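Local coordinates for 35 kDa hemin binding protein (Porphyromonas gingivalis, PDB 5Y1A) that probably binds hemin and joins a thioredoxin domain to a beta-sandwich domain and a C-terminal beta domain in a cargo of type IX secretion, at residues K86-V91 and K190-Q195; K60-L65 and V73-V78; G167-D172 and L221-D226. All coordinates share one frame; numbering follows the deposited sequence.

Interaction 1: residues K86-V91 and K190-Q195; sequences KKWPRV and KPINPQ
Trp88 and Lys87 meet Ile192 where the thioredoxin domain faces a long loop of the beta-sandwich domain. Residues 86-91 cover the break between helices 83-87 and 89-102, and residues 190-195 belong to the loop that runs from strand 179-186 to strand 207-220.

The apolar part turns on one methyl. Ile192 CD1 comes to 4.1 Å from Lys87 CD and to the same 4.1 Å from Trp88 CZ3, so a single carbon covers an aliphatic chain and the benzo end of an indole where they lie side by side. The isoleucine crosses the lysine at about a right angle and approaches the ring at a slant. Lys87 places CG opposite its own backbone N (chi1 -176°) and stays extended as far as CE. Its CG lies 3.7 Å above the plane of the Trp88 ring, toward the rim, which makes the lysine stem part of the apolar surface that Ile192 meets.

Trp88 is the first residue to leave helical geometry after helix 83-87, yet in the turn between the helices its O receives a 2.9 Å hydrogen bond from Val91 N in the first turn of the next helix. Its NE1 bonds Asp238 O and its ring touches Leu209 of strand 207-220, so one polar and one apolar contact tie the indole to the sandwich. The loop is gripped in turn by Glu46, whose carboxylate accepts from the backbone N of both Ile192 and Asn193.

No direct hydrogen bond links the two segments. At the exposed edge a water gives a hydrogen to Asn193 OD1 at 2.7 Å; its other leg, 3.3 Å from Lys86 NZ, is weak and doubtful, since that lysine is modelled in two conformers.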
loop_
_atom_site.group_PDB
_atom_site.type_symbol
_atom_site.label_atom_id
_atom_site.label_comp_id
_atom_site.label_asym_id
_atom_site.label_seq_id
_atom_site.Cartn_x
_atom_site.Cartn_y
_atom_site.Cartn_z
ATOM N N LYS A 86 -15.726 5.147 1.040
ATOM C CA LYS A 86 -16.458 5.921 0.038
ATOM C C LYS A 86 -15.491 6.433 -1.026
ATOM O O LYS A 86 -15.736 6.276 -2.228
ATOM C CB LYS A 86 -17.161 7.117 0.677
ATOM C CG LYS A 86 -18.123 7.832 -0.281
ATOM C CD LYS A 86 -19.563 7.742 0.200
ATOM C CE LYS A 86 -19.868 8.848 1.201
ATOM N NZ LYS A 86 -18.920 8.851 2.359
ATOM N N LYS A 87 -14.400 7.052 -0.571
ATOM C CA LYS A 87 -13.449 7.711 -1.466
ATOM C C LYS A 87 -12.661 6.681 -2.288
ATOM O O LYS A 87 -12.363 6.911 -3.482
ATOM C CB LYS A 87 -12.540 8.641 -0.652
ATOM C CG LYS A 87 -11.581 9.442 -1.473
ATOM C CD LYS A 87 -10.985 10.571 -0.648
ATOM C CE LYS A 87 -9.848 11.216 -1.421
ATOM N NZ LYS A 87 -10.335 12.353 -2.251
ATOM N N TRP A 88 -12.343 5.542 -1.650
ATOM C CA TRP A 88 -11.674 4.419 -2.302
ATOM C C TRP A 88 -12.550 3.170 -2.210
ATOM O O TRP A 88 -12.331 2.308 -1.352
ATOM C CB TRP A 88 -10.310 4.140 -1.643
ATOM C CG TRP A 88 -9.328 5.280 -1.846
ATOM C CD1 TRP A 88 -8.551 5.494 -2.931
ATOM C CD2 TRP A 88 -9.058 6.349 -0.930
ATOM N NE1 TRP A 88 -7.789 6.648 -2.756
ATOM C CE2 TRP A 88 -8.095 7.193 -1.540
ATOM C CE3 TRP A 88 -9.559 6.691 0.345
ATOM C CZ2 TRP A 88 -7.584 8.338 -0.904
ATOM C CZ3 TRP A 88 -9.053 7.818 0.981
ATOM C CH2 TRP A 88 -8.075 8.634 0.353
ATOM N N PRO A 89 -13.551 3.058 -3.100
ATOM C CA PRO A 89 -14.524 1.959 -2.988
ATOM C C PRO A 89 -13.927 0.562 -3.091
ATOM O O PRO A 89 -14.530 -0.374 -2.569
ATOM C CB PRO A 89 -15.501 2.218 -4.153
ATOM C CG PRO A 89 -15.270 3.632 -4.560
ATOM C CD PRO A 89 -13.836 3.947 -4.236
ATOM N N ARG A 90 -12.740 0.404 -3.685
ATOM C CA ARG A 90 -12.157 -0.941 -3.765
ATOM C C ARG A 90 -11.743 -1.416 -2.362
ATOM O O ARG A 90 -11.641 -2.619 -2.125
ATOM C CB ARG A 90 -10.980 -0.983 -4.738
ATOM C CG ARG A 90 -11.402 -0.788 -6.219
ATOM C CD ARG A 90 -10.222 -0.748 -7.198
ATOM N NE ARG A 90 -9.229 -1.768 -6.867
ATOM C CZ ARG A 90 -9.289 -3.060 -7.196
ATOM N NH1 ARG A 90 -10.301 -3.549 -7.926
ATOM N NH2 ARG A 90 -8.312 -3.865 -6.777
ATOM N N VAL A 91 -11.504 -0.469 -1.456
ATOM C CA VAL A 91 -11.279 -0.799 -0.033
ATOM C C VAL A 91 -12.551 -1.432 0.588
ATOM O O VAL A 91 -12.467 -2.426 1.316
ATOM C CB VAL A 91 -10.772 0.425 0.809
ATOM C CG1 VAL A 91 -10.647 0.047 2.297
ATOM C CG2 VAL A 91 -9.427 0.972 0.280
ATOM N N LYS A 190 -4.237 11.950 7.635
ATOM C CA LYS A 190 -5.348 12.708 8.197
ATOM C C LYS A 190 -6.664 11.986 7.882
ATOM O O LYS A 190 -6.911 11.652 6.722
ATOM C CB LYS A 190 -5.400 14.134 7.624
ATOM C CG LYS A 190 -6.532 14.962 8.249
ATOM C CD LYS A 190 -6.409 16.457 7.916
ATOM C CE LYS A 190 -7.349 17.301 8.789
ATOM N NZ LYS A 190 -7.611 18.653 8.158
ATOM N N PRO A 191 -7.488 11.714 8.909
ATOM C CA PRO A 191 -8.794 11.100 8.637
ATOM C C PRO A 191 -9.642 11.920 7.659
ATOM O O PRO A 191 -9.467 13.147 7.561
ATOM C CB PRO A 191 -9.452 11.064 10.020
ATOM C CG PRO A 191 -8.296 10.955 10.965
ATOM C CD PRO A 191 -7.264 11.878 10.360
ATOM N N ILE A 192 -10.532 11.242 6.929
ATOM C CA ILE A 192 -11.385 11.902 5.935
ATOM C C ILE A 192 -12.460 12.722 6.668
ATOM O O ILE A 192 -12.717 13.883 6.325
ATOM C CB ILE A 192 -12.034 10.878 4.947
ATOM C CG1 ILE A 192 -10.967 10.197 4.051
ATOM C CG2 ILE A 192 -13.189 11.523 4.155
ATOM C CD1 ILE A 192 -10.036 11.138 3.253
ATOM N N ASN A 193 -13.066 12.100 7.675
ATOM C CA ASN A 193 -13.891 12.769 8.680
ATOM C C ASN A 193 -13.248 12.515 10.039
ATOM O O ASN A 193 -12.581 11.478 10.213
ATOM C CB ASN A 193 -15.313 12.189 8.640
ATOM C CG ASN A 193 -15.966 12.355 7.280
ATOM O OD1 ASN A 193 -16.209 11.376 6.557
ATOM N ND2 ASN A 193 -16.237 13.609 6.912
ATOM N N PRO A 194 -13.405 13.446 11.010
ATOM C CA PRO A 194 -12.717 13.208 12.287
ATOM C C PRO A 194 -12.994 11.834 12.882
ATOM O O PRO A 194 -14.142 11.356 12.880
ATOM C CB PRO A 194 -13.245 14.331 13.189
ATOM C CG PRO A 194 -13.477 15.456 12.213
ATOM C CD PRO A 194 -14.095 14.752 11.007
ATOM N N GLN A 195 -11.917 11.181 13.327
ATOM C CA GLN A 195 -12.026 9.854 13.911
ATOM C C GLN A 195 -12.745 9.924 15.268
ATOM O O GLN A 195 -12.296 10.631 16.188
ATOM C CB GLN A 195 -10.639 9.226 14.050
ATOM C CG GLN A 195 -10.607 7.872 14.801
ATOM C CD GLN A 195 -11.313 6.765 14.043
ATOM O OE1 GLN A 195 -10.978 6.493 12.901
ATOM N NE2 GLN A 195 -12.264 6.072 14.710
HETATM O O HOH W 1 -17.094 11.105 3.978
#

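Interaction 2: residues K60-L65 and V73-V78; sequences KAIEML and VFQTFV
Ile62 carries most of this contact, reaching from the last turn of helix 51-63 onto strand 73-79. Its CG1 lies opposite the carbonyl carbon (chi1 -66°) and chi2 is extended at 178°, which stretches the branch out so that CD1 is the atom that arrives at the strand. There it meets two residues on the same side of the strand.

Val73 supplies the first surface. Its CG1 is 3.9 Å from Ile62 CD1, while its other methyl, CG2, takes Leu65 CD1 at 3.6 Å, with the leucine and valine crossing at about a right angle. One valine is thus shared by two apolar side chains, one branch to each. Leu65 is further covered by Lys131 and Met135, and Val73 by Phe138, all from helix 127-138, which closes off the same core.

Gln75 supplies the second. It comes from the opposite direction, and Ile62 CD1 rests alongside the run of its CG, CD and NE2, 3.6 Å from Gln75 CG and 3.4 Å from Gln75 NE2. This is van der Waals contact between a methyl and an amide, with no hydrogen bond across the segments.

Phe74 points to the other side of the sheet, toward strands 245-252 and 263-270. With strand 34-44 parallel to 73-79, this is the helix-on-sheet packing of a beta-alpha-beta crossover in the thioredoxin fold.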
loop_
_atom_site.group_PDB
_atom_site.type_symbol
_atom_site.label_atom_id
_atom_site.label_comp_id
_atom_site.label_asym_id
_atom_site.label_seq_id
_atom_site.Cartn_x
_atom_site.Cartn_y
_atom_site.Cartn_z
ATOM N N LYS A 60 0.770 -1.412 21.192
ATOM C CA LYS A 60 1.406 -1.816 22.450
ATOM C C LYS A 60 1.888 -3.264 22.356
ATOM O O LYS A 60 3.029 -3.556 22.711
ATOM C CB LYS A 60 0.446 -1.624 23.634
ATOM C CG LYS A 60 1.068 -1.773 25.034
ATOM C CD LYS A 60 2.424 -1.094 25.147
ATOM C CE LYS A 60 2.561 -0.280 26.440
ATOM N NZ LYS A 60 3.951 0.221 26.674
ATOM N N ALA A 61 1.030 -4.150 21.841
ATOM C CA ALA A 61 1.363 -5.573 21.698
ATOM C C ALA A 61 2.642 -5.743 20.887
ATOM O O ALA A 61 3.514 -6.545 21.238
ATOM C CB ALA A 61 0.211 -6.313 21.027
ATOM N N ILE A 62 2.742 -4.991 19.786
ATOM C CA ILE A 62 3.919 -5.037 18.924
ATOM C C ILE A 62 5.165 -4.614 19.700
ATOM O O ILE A 62 6.202 -5.249 19.590
ATOM C CB ILE A 62 3.698 -4.234 17.632
ATOM C CG1 ILE A 62 2.599 -4.950 16.817
ATOM C CG2 ILE A 62 5.023 -4.071 16.804
ATOM C CD1 ILE A 62 2.211 -4.287 15.516
ATOM N N GLU A 63 5.042 -3.568 20.500
ATOM C CA GLU A 63 6.189 -3.091 21.268
ATOM C C GLU A 63 6.589 -4.041 22.400
ATOM O O GLU A 63 7.644 -3.857 23.016
ATOM C CB GLU A 63 5.941 -1.669 21.766
ATOM C CG GLU A 63 5.949 -0.608 20.643
ATOM C CD GLU A 63 7.113 -0.762 19.669
ATOM O OE1 GLU A 63 6.860 -0.914 18.453
ATOM O OE2 GLU A 63 8.281 -0.752 20.125
ATOM N N MET A 64 5.758 -5.060 22.644
ATOM C CA MET A 64 6.030 -6.114 23.644
ATOM C C MET A 64 6.815 -7.275 23.042
ATOM O O MET A 64 7.353 -8.106 23.772
ATOM C CB MET A 64 4.735 -6.638 24.257
ATOM C CG MET A 64 4.005 -5.696 25.219
ATOM S SD MET A 64 2.493 -6.435 25.875
ATOM C CE MET A 64 3.140 -7.344 27.297
ATOM N N LEU A 65 6.884 -7.330 21.710
ATOM C CA LEU A 65 7.606 -8.389 21.025
ATOM C C LEU A 65 9.114 -8.204 21.152
ATOM O O LEU A 65 9.611 -7.072 21.156
ATOM C CB LEU A 65 7.253 -8.402 19.525
ATOM C CG LEU A 65 5.801 -8.658 19.128
ATOM C CD1 LEU A 65 5.631 -8.330 17.643
ATOM C CD2 LEU A 65 5.454 -10.128 19.398
ATOM N N VAL A 73 6.314 -7.798 11.702
ATOM C CA VAL A 73 4.839 -7.677 11.778
ATOM C C VAL A 73 4.386 -6.517 10.890
ATOM O O VAL A 73 4.796 -5.372 11.091
ATOM C CB VAL A 73 4.313 -7.464 13.230
ATOM C CG1 VAL A 73 2.786 -7.360 13.235
ATOM C CG2 VAL A 73 4.773 -8.607 14.118
ATOM N N PHE A 74 3.541 -6.819 9.908
ATOM C CA PHE A 74 3.090 -5.803 8.953
ATOM C C PHE A 74 1.602 -5.575 9.186
ATOM O O PHE A 74 0.795 -6.410 8.786
ATOM C CB PHE A 74 3.311 -6.269 7.505
ATOM C CG PHE A 74 4.734 -6.678 7.196
ATOM C CD1 PHE A 74 5.826 -5.966 7.719
ATOM C CD2 PHE A 74 4.986 -7.772 6.370
ATOM C CE1 PHE A 74 7.144 -6.381 7.430
ATOM C CE2 PHE A 74 6.290 -8.168 6.063
ATOM C CZ PHE A 74 7.367 -7.453 6.584
ATOM N N GLN A 75 1.250 -4.462 9.831
ATOM C CA GLN A 75 -0.152 -4.132 10.085
ATOM C C GLN A 75 -0.835 -3.532 8.860
ATOM O O GLN A 75 -0.210 -2.854 8.034
ATOM C CB GLN A 75 -0.283 -3.096 11.208
ATOM C CG GLN A 75 0.345 -3.431 12.534
ATOM C CD GLN A 75 0.258 -2.221 13.471
ATOM O OE1 GLN A 75 -0.823 -1.873 13.934
ATOM N NE2 GLN A 75 1.390 -1.573 13.722
ATOM N N THR A 76 -2.129 -3.815 8.728
ATOM C CA THR A 76 -2.964 -3.138 7.737
ATOM C C THR A 76 -4.320 -2.830 8.371
ATOM O O THR A 76 -4.804 -3.623 9.179
ATOM C CB THR A 76 -3.191 -3.987 6.480
ATOM O OG1 THR A 76 -3.966 -5.140 6.819
ATOM C CG2 THR A 76 -1.887 -4.432 5.854
ATOM N N PHE A 77 -4.884 -1.660 8.055
ATOM C CA PHE A 77 -6.200 -1.258 8.560
ATOM C C PHE A 77 -7.114 -1.128 7.360
ATOM O O PHE A 77 -6.799 -0.395 6.416
ATOM C CB PHE A 77 -6.131 0.060 9.334
ATOM C CG PHE A 77 -5.464 -0.079 10.678
ATOM C CD1 PHE A 77 -6.230 -0.103 11.852
ATOM C CD2 PHE A 77 -4.069 -0.213 10.768
ATOM C CE1 PHE A 77 -5.621 -0.286 13.116
ATOM C CE2 PHE A 77 -3.444 -0.372 12.018
ATOM C CZ PHE A 77 -4.214 -0.412 13.200
ATOM N N VAL A 78 -8.251 -1.826 7.420
ATOM C CA VAL A 78 -9.203 -1.903 6.311
ATOM C C VAL A 78 -10.472 -1.211 6.783
ATOM O O VAL A 78 -11.079 -1.626 7.776
ATOM C CB VAL A 78 -9.541 -3.373 5.969
ATOM C CG1 VAL A 78 -10.598 -3.424 4.867
ATOM C CG2 VAL A 78 -8.275 -4.159 5.530
#

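Interaction 3: residues G167-D172 and L221-D226; sequences GKVDAD and LNIAAD
In the beta-sandwich domain, Val169 at the end of strand 161-169 meets Ile223 in the loop that carries the chain from strand 207-220 of one sheet to strand 228-235 of the other. The two side chains reach toward each other tip to tip and touch through paired methyls. Val169 CG2 is 3.7 Å from Ile223 CG2, and Val169 CG1 is 4.0 Å from Ile223 CD1. Val169 has CG2 between its backbone N and carbonyl carbon (chi1 -52°), an arrangement that turns both methyls to the isoleucine. Ile174 packs against both residues and Leu178 against Val169, so the pair belongs to a larger apolar patch.

Beside this pair, Lys168 runs past Asp226. In the conformer modelled here, Lys168 CE is 4.0 Å from Asp226 O, and Lys168 NZ is 4.4 Å from Asp226 OD2, too far for a salt bridge. The other carboxylate oxygen, OD1, is hydrogen-bonded to Ser228 OG.

The contact is thus shared between the methyl pair and the lysine stem, while Val169 also bonds Gly227 through the backbone, just before strand 228-235. No bond across the segments holds the ammonium, and any attraction between the charges is doubtful.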
loop_
_atom_site.group_PDB
_atom_site.type_symbol
_atom_site.label_atom_id
_atom_site.label_comp_id
_atom_site.label_asym_id
_atom_site.label_seq_id
_atom_site.Cartn_x
_atom_site.Cartn_y
_atom_site.Cartn_z
ATOM N N GLY A 167 9.742 -14.113 -5.650
ATOM C CA GLY A 167 9.809 -15.000 -4.507
ATOM C C GLY A 167 9.956 -16.448 -4.875
ATOM O O GLY A 167 10.203 -16.798 -6.033
ATOM N N LYS A 168 9.821 -17.309 -3.871
ATOM C CA LYS A 168 9.943 -18.746 -4.071
ATOM C C LYS A 168 9.067 -19.458 -3.072
ATOM O O LYS A 168 8.848 -18.952 -1.981
ATOM C CB LYS A 168 11.388 -19.208 -3.858
ATOM C CG LYS A 168 12.272 -19.083 -5.078
ATOM C CD LYS A 168 13.567 -19.841 -4.882
ATOM C CE LYS A 168 14.314 -19.999 -6.200
ATOM N NZ LYS A 168 14.539 -18.684 -6.886
ATOM N N VAL A 169 8.580 -20.636 -3.453
ATOM C CA VAL A 169 7.807 -21.480 -2.552
ATOM C C VAL A 169 8.528 -22.832 -2.446
ATOM O O VAL A 169 9.197 -23.265 -3.391
ATOM C CB VAL A 169 6.317 -21.654 -2.986
ATOM C CG1 VAL A 169 5.653 -20.289 -3.224
ATOM C CG2 VAL A 169 6.164 -22.526 -4.254
ATOM N N ASP A 170 8.399 -23.465 -1.291
ATOM C CA ASP A 170 8.920 -24.807 -1.084
ATOM C C ASP A 170 8.234 -25.823 -1.987
ATOM O O ASP A 170 7.097 -25.610 -2.444
ATOM C CB ASP A 170 8.739 -25.238 0.370
ATOM C CG ASP A 170 9.791 -24.671 1.294
ATOM O OD1 ASP A 170 10.902 -24.312 0.842
ATOM O OD2 ASP A 170 9.489 -24.606 2.489
ATOM N N ALA A 171 8.910 -26.958 -2.203
ATOM C CA ALA A 171 8.412 -28.023 -3.095
ATOM C C ALA A 171 6.965 -28.469 -2.855
ATOM O O ALA A 171 6.216 -28.757 -3.802
ATOM C CB ALA A 171 9.368 -29.255 -3.036
ATOM N N ASP A 172 6.568 -28.528 -1.590
ATOM C CA ASP A 172 5.254 -29.030 -1.236
ATOM C C ASP A 172 4.121 -28.101 -1.692
ATOM O O ASP A 172 2.960 -28.516 -1.795
ATOM C CB ASP A 172 5.179 -29.318 0.258
ATOM C CG ASP A 172 5.370 -28.072 1.114
ATOM O OD1 ASP A 172 6.514 -27.571 1.251
ATOM O OD2 ASP A 172 4.362 -27.598 1.654
ATOM N N LEU A 221 -0.792 -16.901 -8.771
ATOM C CA LEU A 221 0.658 -16.974 -8.956
ATOM C C LEU A 221 1.079 -18.073 -9.899
ATOM O O LEU A 221 0.630 -19.215 -9.782
ATOM C CB LEU A 221 1.365 -17.198 -7.604
ATOM C CG LEU A 221 1.582 -15.987 -6.722
ATOM C CD1 LEU A 221 1.990 -16.446 -5.325
ATOM C CD2 LEU A 221 2.656 -15.036 -7.322
ATOM N N ASN A 222 1.987 -17.733 -10.805
ATOM C CA ASN A 222 2.583 -18.688 -11.717
ATOM C C ASN A 222 3.891 -19.189 -11.142
ATOM O O ASN A 222 4.896 -18.472 -11.181
ATOM C CB ASN A 222 2.826 -18.029 -13.074
ATOM C CG ASN A 222 1.540 -17.811 -13.859
ATOM O OD1 ASN A 222 1.253 -16.700 -14.308
ATOM N ND2 ASN A 222 0.753 -18.872 -14.015
ATOM N N ILE A 223 3.877 -20.406 -10.600
ATOM C CA ILE A 223 5.034 -20.955 -9.894
ATOM C C ILE A 223 5.807 -21.866 -10.858
ATOM O O ILE A 223 5.229 -22.822 -11.393
ATOM C CB ILE A 223 4.584 -21.756 -8.623
ATOM C CG1 ILE A 223 3.786 -20.866 -7.634
ATOM C CG2 ILE A 223 5.780 -22.442 -7.922
ATOM C CD1 ILE A 223 4.583 -19.683 -7.004
ATOM N N ALA A 224 7.077 -21.545 -11.097
ATOM C CA ALA A 224 7.950 -22.378 -11.945
ATOM C C ALA A 224 8.406 -23.665 -11.220
ATOM O O ALA A 224 8.213 -23.828 -10.013
ATOM C CB ALA A 224 9.149 -21.576 -12.424
ATOM N N ALA A 225 9.012 -24.579 -11.977
ATOM C CA ALA A 225 9.526 -25.837 -11.430
ATOM C C ALA A 225 10.483 -25.662 -10.259
ATOM O O ALA A 225 10.493 -26.495 -9.350
ATOM C CB ALA A 225 10.213 -26.645 -12.544
ATOM N N ASP A 226 11.314 -24.620 -10.281
ATOM C CA ASP A 226 12.186 -24.332 -9.138
ATOM C C ASP A 226 11.488 -23.621 -7.960
ATOM O O ASP A 226 12.138 -23.255 -6.963
ATOM C CB ASP A 226 13.447 -23.578 -9.571
ATOM C CG ASP A 226 13.154 -22.150 -10.039
ATOM O OD1 ASP A 226 11.955 -21.759 -10.132
ATOM O OD2 ASP A 226 14.131 -21.416 -10.300
#

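How the interactions relate
Interactions 1 and 2 both involve the thioredoxin domain and follow each other in the chain, strand 73-79 leading into helix 83-87. Their centres are 21 Å apart, yet they touch, Val91 O packing on Val78 CG1 at 4.1 Å. Helix 51-63 also relates them: interaction 2 uses its far end, while Gln195 of the 190-195 loop rests on Cys51 and Pro52 at its start, where Cys48 and Cys51 form what looks like a thioredoxin-type CxxC motif. Interaction 3 lies apart in the beta-sandwich domain, its centre 37 Å from that of interaction 1 and 29 Å from that of interaction 2, and it touches neither.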